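Local coordinates for protein pyocin S8 (Pseudomonas aeruginosa, PDB 6W0V) that probably kills rival bacteria as a bacteriocin by cutting DNA with its H-N-H nuclease domain, the part described here, which its cognate immunity protein binds, at residues D35-K40 and R46-Q51; V100-G105 and I111-V116. The protein carries 1 engineered substitution. All coordinates share one frame; numbering follows the deposited sequence.

From the N terminus, the chain turns after helix 31-37, and interaction 1 folds it back against helix 45-57, closing a short loop that carries strand 41-42. That loop is complete before interaction 2 begins, so the two contacts follow one another in series and neither nest nor cross. Interaction 2 closes the longer connection between strands 95-98 and 114-117, tying Val100 to Asn113, just before the second strand. Their centres lie about 15 Å apart, but the two meet: Ile111 packs on Leu37 and Phe48, and Leu114 also lies on Phe48. Helix 45-57 is thus joined to both helix 31-37 and strand 114-117, which with strand 95-98 probably belongs to the H-N-H motif.

Interaction 1: D35-K40 and R46-Q51; sequences DQLRGK and RDFREQ
The Phe48 ring is met obliquely by Leu37, whose CD1 lies 3.8 Å from Phe48 CZ. Trp45 stacks on the same ring and Phe42 meets it edge-to-face, so the leucine joins an aromatic cluster. The Gln51 amide is held at both ends. Its NE2 donates to Asp47 OD1, one helical turn earlier, at 2.7 Å and almost in the amide plane, arriving on the syn side of the carboxylate but 35° out of its plane. At the other end, Gln51 OE1 accepts from a water 2.7 Å away, and this water also donates to Gln36 O at 2.9 Å. At the edge of the Arg38 guanidinium, NH2 forms a salt bridge with Asp35 OD1, 2.8 Å long and nearly straight.

Leu37 spreads its two methyls over helix 45-57: CD1 takes Phe48, while CD2 rests 3.8 Å from Gln51 CB. Phe48 reaches it with CG anti to the backbone N (chi1 177°), which carries the ring along the helix flank toward the leucine. After Leu37 the chain makes a type II turn, with Gly39 at positive phi and Lys40 N bonded to Leu37 O. Lys40 then runs back, extended, and its NZ donates to Gln36 O at 2.7 Å.

The contact thus packs 35-40 on helix 45-57 across the connection holding strand 41-42, in two layers: buried Leu37 and Phe48, and beside them a polar one with no direct hydrogen bond between the segments. Gln36 O serves both ammonium and water, so the backbone at Gln36 is linked to Gln51 through one water, and the lysine charge would probably polarise that carbonyl.

Interaction 2: V100-G105 and I111-V116; sequences VQISQG and IDNLRV
Asn113 grips the main chain of Val100 with both ends of its amide. Val100 N donates to Asn113 OD1 at 2.7 Å, and Asn113 ND2 returns a bond to Val100 O at 2.8 Å with an N-H...O angle of 176°. Each bond lies in the plane of the accepting carbonyl and uses a lone pair, and Val100 O also sits in the plane of the donating amide. One residue's N-H and C=O are therefore read together by one flat group. The Val100 side chain crosses the asparagine at about a right angle, CB coming to 3.5 Å from Asn113 OD1, while Ile102 CD1 stands 4.3 Å from Asn113 ND2.

The next shell sets the amide in place. Asn113 CG is anti to its own backbone nitrogen (chi1 -168°), which directs the amide toward the loop, and ND2 donates again to Ala107 O, farther along the same connection. The Asn113 backbone is bonded to Val99. Just before strand 114-117, the short 3-10 turn of 111-113 is closed by Leu114 N on Ile111 O at 3.0 Å, and Asp112 is tied to Asn9. On the loop side, the turn after Val100 is held by Gln104 N on Gln101 O, 2.8 Å.

Asn113, beside His98 of strand 95-98, is probably the asparagine of the H-N-H motif; its grip is consistent with that residue's role in H-N-H nucleases, where it holds the loop between the two strands. Because its oxygen faces an N-H and its nitrogen faces two carbonyls, the orientation of the amide is fixed: a flip would set like against like.

Interaction 1: D35-K40 and R46-Q51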
loop_
_atom_site.group_PDB
_atom_site.type_symbol
_atom_site.label_atom_id
_atom_site.label_comp_id
_atom_site.label_asym_id
_atom_site.label_seq_id
_atom_site.Cartn_x
_atom_site.Cartn_y
_atom_site.Cartn_z
ATOM N N ASP A 35 -18.246 -6.578 -6.409
ATOM C CA ASP A 35 -18.650 -7.748 -7.229
ATOM C C ASP A 35 -17.773 -8.959 -6.914
ATOM O O ASP A 35 -18.267 -10.078 -7.038
ATOM C CB ASP A 35 -18.593 -7.432 -8.718
ATOM C CG ASP A 35 -19.667 -6.460 -9.166
ATOM O OD1 ASP A 35 -20.659 -6.297 -8.434
ATOM O OD2 ASP A 35 -19.503 -5.877 -10.238
ATOM N N GLN A 36 -16.512 -8.741 -6.554
ATOM C CA GLN A 36 -15.527 -9.830 -6.344
ATOM C C GLN A 36 -15.562 -10.316 -4.901
ATOM O O GLN A 36 -14.878 -11.295 -4.598
ATOM C CB GLN A 36 -14.118 -9.339 -6.672
ATOM C CG GLN A 36 -13.962 -8.876 -8.112
ATOM C CD GLN A 36 -14.476 -9.924 -9.066
ATOM O OE1 GLN A 36 -14.291 -11.121 -8.857
ATOM N NE2 GLN A 36 -15.154 -9.483 -10.112
ATOM N N LEU A 37 -16.323 -9.649 -4.037
ATOM C CA LEU A 37 -16.281 -9.953 -2.590
ATOM C C LEU A 37 -17.664 -10.351 -2.126
ATOM O O LEU A 37 -17.756 -11.291 -1.339
ATOM C CB LEU A 37 -15.793 -8.720 -1.839
ATOM C CG LEU A 37 -14.419 -8.230 -2.267
ATOM C CD1 LEU A 37 -14.153 -6.861 -1.678
ATOM C CD2 LEU A 37 -13.343 -9.225 -1.864
ATOM N N ARG A 38 -18.670 -9.638 -2.614
ATOM C CA ARG A 38 -20.058 -9.809 -2.159
ATOM C C ARG A 38 -20.433 -11.285 -2.241
ATOM O O ARG A 38 -20.235 -11.917 -3.285
ATOM C CB ARG A 38 -20.996 -8.963 -3.010
ATOM C CG ARG A 38 -22.450 -9.171 -2.631
ATOM C CD ARG A 38 -23.363 -8.328 -3.468
ATOM N NE ARG A 38 -23.091 -8.519 -4.883
ATOM C CZ ARG A 38 -22.383 -7.697 -5.647
ATOM N NH1 ARG A 38 -21.820 -6.614 -5.136
ATOM N NH2 ARG A 38 -22.224 -7.989 -6.926
ATOM N N GLY A 39 -20.990 -11.801 -1.150
ATOM C CA GLY A 39 -21.532 -13.166 -1.113
ATOM C C GLY A 39 -20.462 -14.203 -0.846
ATOM O O GLY A 39 -20.803 -15.398 -0.658
ATOM N N LYS A 40 -19.202 -13.803 -0.819
ATOM C CA LYS A 40 -18.133 -14.763 -0.516
ATOM C C LYS A 40 -17.922 -14.802 0.985
ATOM O O LYS A 40 -18.210 -13.792 1.669
ATOM C CB LYS A 40 -16.853 -14.383 -1.250
ATOM C CG LYS A 40 -16.998 -14.400 -2.756
ATOM C CD LYS A 40 -15.696 -14.146 -3.442
ATOM C CE LYS A 40 -15.791 -14.322 -4.938
ATOM N NZ LYS A 40 -14.568 -13.824 -5.605
ATOM N N ARG A 46 -8.366 -9.852 7.720
ATOM C CA ARG A 46 -7.184 -10.019 6.856
ATOM C C ARG A 46 -7.608 -10.669 5.545
ATOM O O ARG A 46 -7.240 -10.188 4.485
ATOM C CB ARG A 46 -6.149 -10.894 7.541
ATOM C CG ARG A 46 -5.035 -11.272 6.589
ATOM C CD ARG A 46 -4.057 -12.145 7.300
ATOM N NE ARG A 46 -2.988 -12.417 6.376
ATOM C CZ ARG A 46 -1.863 -13.020 6.703
ATOM N NH1 ARG A 46 -1.659 -13.427 7.942
ATOM N NH2 ARG A 46 -0.938 -13.201 5.780
ATOM N N ASP A 47 -8.382 -11.739 5.614
ATOM C CA ASP A 47 -8.776 -12.477 4.396
ATOM C C ASP A 47 -9.543 -11.527 3.481
ATOM O O ASP A 47 -9.258 -11.407 2.290
ATOM C CB ASP A 47 -9.619 -13.671 4.794
ATOM C CG ASP A 47 -10.080 -14.504 3.631
ATOM O OD1 ASP A 47 -9.477 -14.413 2.562
ATOM O OD2 ASP A 47 -11.028 -15.239 3.824
ATOM N N PHE A 48 -10.474 -10.786 4.047
ATOM C CA PHE A 48 -11.269 -9.833 3.260
ATOM C C PHE A 48 -10.340 -8.779 2.678
ATOM O O PHE A 48 -10.450 -8.461 1.506
ATOM C CB PHE A 48 -12.311 -9.169 4.144
ATOM C CG PHE A 48 -13.109 -8.140 3.402
ATOM C CD1 PHE A 48 -14.250 -8.494 2.707
ATOM C CD2 PHE A 48 -12.703 -6.821 3.382
ATOM C CE1 PHE A 48 -14.972 -7.543 2.005
ATOM C CE2 PHE A 48 -13.425 -5.874 2.680
ATOM C CZ PHE A 48 -14.571 -6.231 2.012
ATOM N N ARG A 49 -9.495 -8.217 3.525
ATOM C CA ARG A 49 -8.592 -7.137 3.087
ATOM C C ARG A 49 -7.743 -7.676 1.939
ATOM O O ARG A 49 -7.532 -6.956 0.955
ATOM C CB ARG A 49 -7.735 -6.657 4.251
ATOM C CG ARG A 49 -6.733 -5.600 3.825
ATOM C CD ARG A 49 -5.404 -6.234 3.539
ATOM N NE ARG A 49 -4.816 -6.668 4.790
ATOM C CZ ARG A 49 -3.769 -7.470 4.865
ATOM N NH1 ARG A 49 -3.277 -7.817 6.038
ATOM N NH2 ARG A 49 -3.210 -7.912 3.752
ATOM N N GLU A 50 -7.233 -8.889 2.085
ATOM C CA GLU A 50 -6.377 -9.471 1.031
ATOM C C GLU A 50 -7.188 -9.618 -0.248
ATOM O O GLU A 50 -6.746 -9.218 -1.305
ATOM C CB GLU A 50 -5.842 -10.821 1.454
ATOM C CG GLU A 50 -4.769 -10.693 2.485
ATOM C CD GLU A 50 -4.150 -12.020 2.845
ATOM O OE1 GLU A 50 -4.565 -13.042 2.262
ATOM O OE2 GLU A 50 -3.259 -12.022 3.700
ATOM N N GLN A 51 -8.363 -10.208 -0.164
ATOM C CA GLN A 51 -9.135 -10.472 -1.387
ATOM C C GLN A 51 -9.530 -9.134 -1.992
ATOM O O GLN A 51 -9.610 -9.028 -3.203
ATOM C CB GLN A 51 -10.332 -11.340 -1.057
ATOM C CG GLN A 51 -9.902 -12.722 -0.611
ATOM C CD GLN A 51 -11.066 -13.670 -0.623
ATOM O OE1 GLN A 51 -11.918 -13.597 -1.504
ATOM N NE2 GLN A 51 -11.112 -14.533 0.379
HETATM O O HOH W 1 -12.350 -12.411 -3.842
#

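Interaction 2: V100-G105 and I111-V116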
loop_
_atom_site.group_PDB
_atom_site.type_symbol
_atom_site.label_atom_id
_atom_site.label_comp_id
_atom_site.label_asym_id
_atom_site.label_seq_id
_atom_site.Cartn_x
_atom_site.Cartn_y
_atom_site.Cartn_z
ATOM N N VAL A 100 -19.577 2.816 9.919
ATOM C CA VAL A 100 -20.166 2.464 11.238
ATOM C C VAL A 100 -19.159 1.529 11.893
ATOM O O VAL A 100 -18.877 0.459 11.322
ATOM C CB VAL A 100 -21.555 1.815 11.121
ATOM C CG1 VAL A 100 -22.075 1.383 12.483
ATOM C CG2 VAL A 100 -22.545 2.737 10.431
ATOM N N GLN A 101 -18.625 1.939 13.032
ATOM C CA GLN A 101 -17.574 1.176 13.735
ATOM C C GLN A 101 -18.146 -0.184 14.139
ATOM O O GLN A 101 -19.327 -0.258 14.545
ATOM C CB GLN A 101 -17.059 1.999 14.908
ATOM C CG GLN A 101 -16.402 3.293 14.453
ATOM C CD GLN A 101 -16.004 4.176 15.608
ATOM O OE1 GLN A 101 -16.018 3.763 16.766
ATOM N NE2 GLN A 101 -15.642 5.411 15.299
ATOM N N ILE A 102 -17.323 -1.218 14.039
ATOM C CA ILE A 102 -17.707 -2.607 14.417
ATOM C C ILE A 102 -18.191 -2.588 15.863
ATOM O O ILE A 102 -19.213 -3.217 16.132
ATOM C CB ILE A 102 -16.523 -3.564 14.214
ATOM C CG1 ILE A 102 -15.973 -3.433 12.793
ATOM C CG2 ILE A 102 -16.918 -4.992 14.556
ATOM C CD1 ILE A 102 -17.015 -3.015 11.782
ATOM N N SER A 103 -17.495 -1.846 16.726
ATOM C CA SER A 103 -17.814 -1.676 18.169
ATOM C C SER A 103 -19.215 -1.077 18.354
ATOM O O SER A 103 -19.788 -1.271 19.440
ATOM C CB SER A 103 -16.776 -0.826 18.849
ATOM O OG SER A 103 -16.820 0.506 18.361
ATOM N N GLN A 104 -19.729 -0.363 17.348
ATOM C CA GLN A 104 -21.071 0.278 17.378
ATOM C C GLN A 104 -22.050 -0.495 16.484
ATOM O O GLN A 104 -23.064 0.103 16.068
ATOM C CB GLN A 104 -20.957 1.742 16.960
ATOM C CG GLN A 104 -19.980 2.527 17.824
ATOM C CD GLN A 104 -20.302 4.000 17.883
ATOM O OE1 GLN A 104 -19.418 4.841 18.039
ATOM N NE2 GLN A 104 -21.578 4.329 17.770
ATOM N N GLY A 105 -21.777 -1.780 16.232
ATOM C CA GLY A 105 -22.660 -2.667 15.451
ATOM C C GLY A 105 -22.430 -2.525 13.961
ATOM O O GLY A 105 -23.261 -3.018 13.177
ATOM N N ILE A 111 -19.665 -4.217 2.550
ATOM C CA ILE A 111 -18.855 -3.414 1.610
ATOM C C ILE A 111 -19.360 -1.974 1.631
ATOM O O ILE A 111 -18.553 -1.067 1.499
ATOM C CB ILE A 111 -18.916 -4.058 0.224
ATOM C CG1 ILE A 111 -18.284 -5.451 0.272
ATOM C CG2 ILE A 111 -18.259 -3.170 -0.813
ATOM C CD1 ILE A 111 -18.732 -6.348 -0.829
ATOM N N ASP A 112 -20.652 -1.761 1.830
ATOM C CA ASP A 112 -21.219 -0.393 1.826
ATOM C C ASP A 112 -20.881 0.303 3.141
ATOM O O ASP A 112 -21.085 1.521 3.229
ATOM C CB ASP A 112 -22.714 -0.441 1.539
ATOM C CG ASP A 112 -22.973 -1.023 0.166
ATOM O OD1 ASP A 112 -22.251 -0.641 -0.761
ATOM O OD2 ASP A 112 -23.863 -1.856 0.039
ATOM N N ASN A 113 -20.353 -0.439 4.110
ATOM C CA ASN A 113 -19.874 0.134 5.388
ATOM C C ASN A 113 -18.384 0.461 5.283
ATOM O O ASN A 113 -17.792 0.856 6.298
ATOM C CB ASN A 113 -20.118 -0.812 6.556
ATOM C CG ASN A 113 -19.905 -0.118 7.879
ATOM O OD1 ASN A 113 -20.234 1.057 8.023
ATOM N ND2 ASN A 113 -19.328 -0.829 8.832
ATOM N N LEU A 114 -17.794 0.284 4.104
ATOM C CA LEU A 114 -16.334 0.453 3.958
ATOM C C LEU A 114 -16.045 1.702 3.148
ATOM O O LEU A 114 -16.717 1.959 2.150
ATOM C CB LEU A 114 -15.727 -0.767 3.281
ATOM C CG LEU A 114 -16.077 -2.092 3.948
ATOM C CD1 LEU A 114 -15.430 -3.231 3.189
ATOM C CD2 LEU A 114 -15.661 -2.102 5.411
ATOM N N ARG A 115 -15.012 2.398 3.579
ATOM C CA ARG A 115 -14.424 3.503 2.809
ATOM C C ARG A 115 -12.939 3.250 2.773
ATOM O O ARG A 115 -12.395 2.845 3.791
ATOM C CB ARG A 115 -14.669 4.840 3.498
ATOM C CG ARG A 115 -16.135 5.145 3.694
ATOM C CD ARG A 115 -16.817 5.187 2.367
ATOM N NE ARG A 115 -16.575 6.415 1.637
ATOM C CZ ARG A 115 -17.475 6.937 0.815
ATOM N NH1 ARG A 115 -17.217 8.041 0.140
ATOM N NH2 ARG A 115 -18.647 6.346 0.674
ATOM N N VAL A 116 -12.305 3.522 1.655
ATOM C CA VAL A 116 -10.828 3.498 1.660
ATOM C C VAL A 116 -10.359 4.910 1.984
ATOM O O VAL A 116 -10.898 5.877 1.441
ATOM C CB VAL A 116 -10.268 2.926 0.363
ATOM C CG1 VAL A 116 -8.750 2.986 0.374
ATOM C CG2 VAL A 116 -10.759 1.507 0.183
#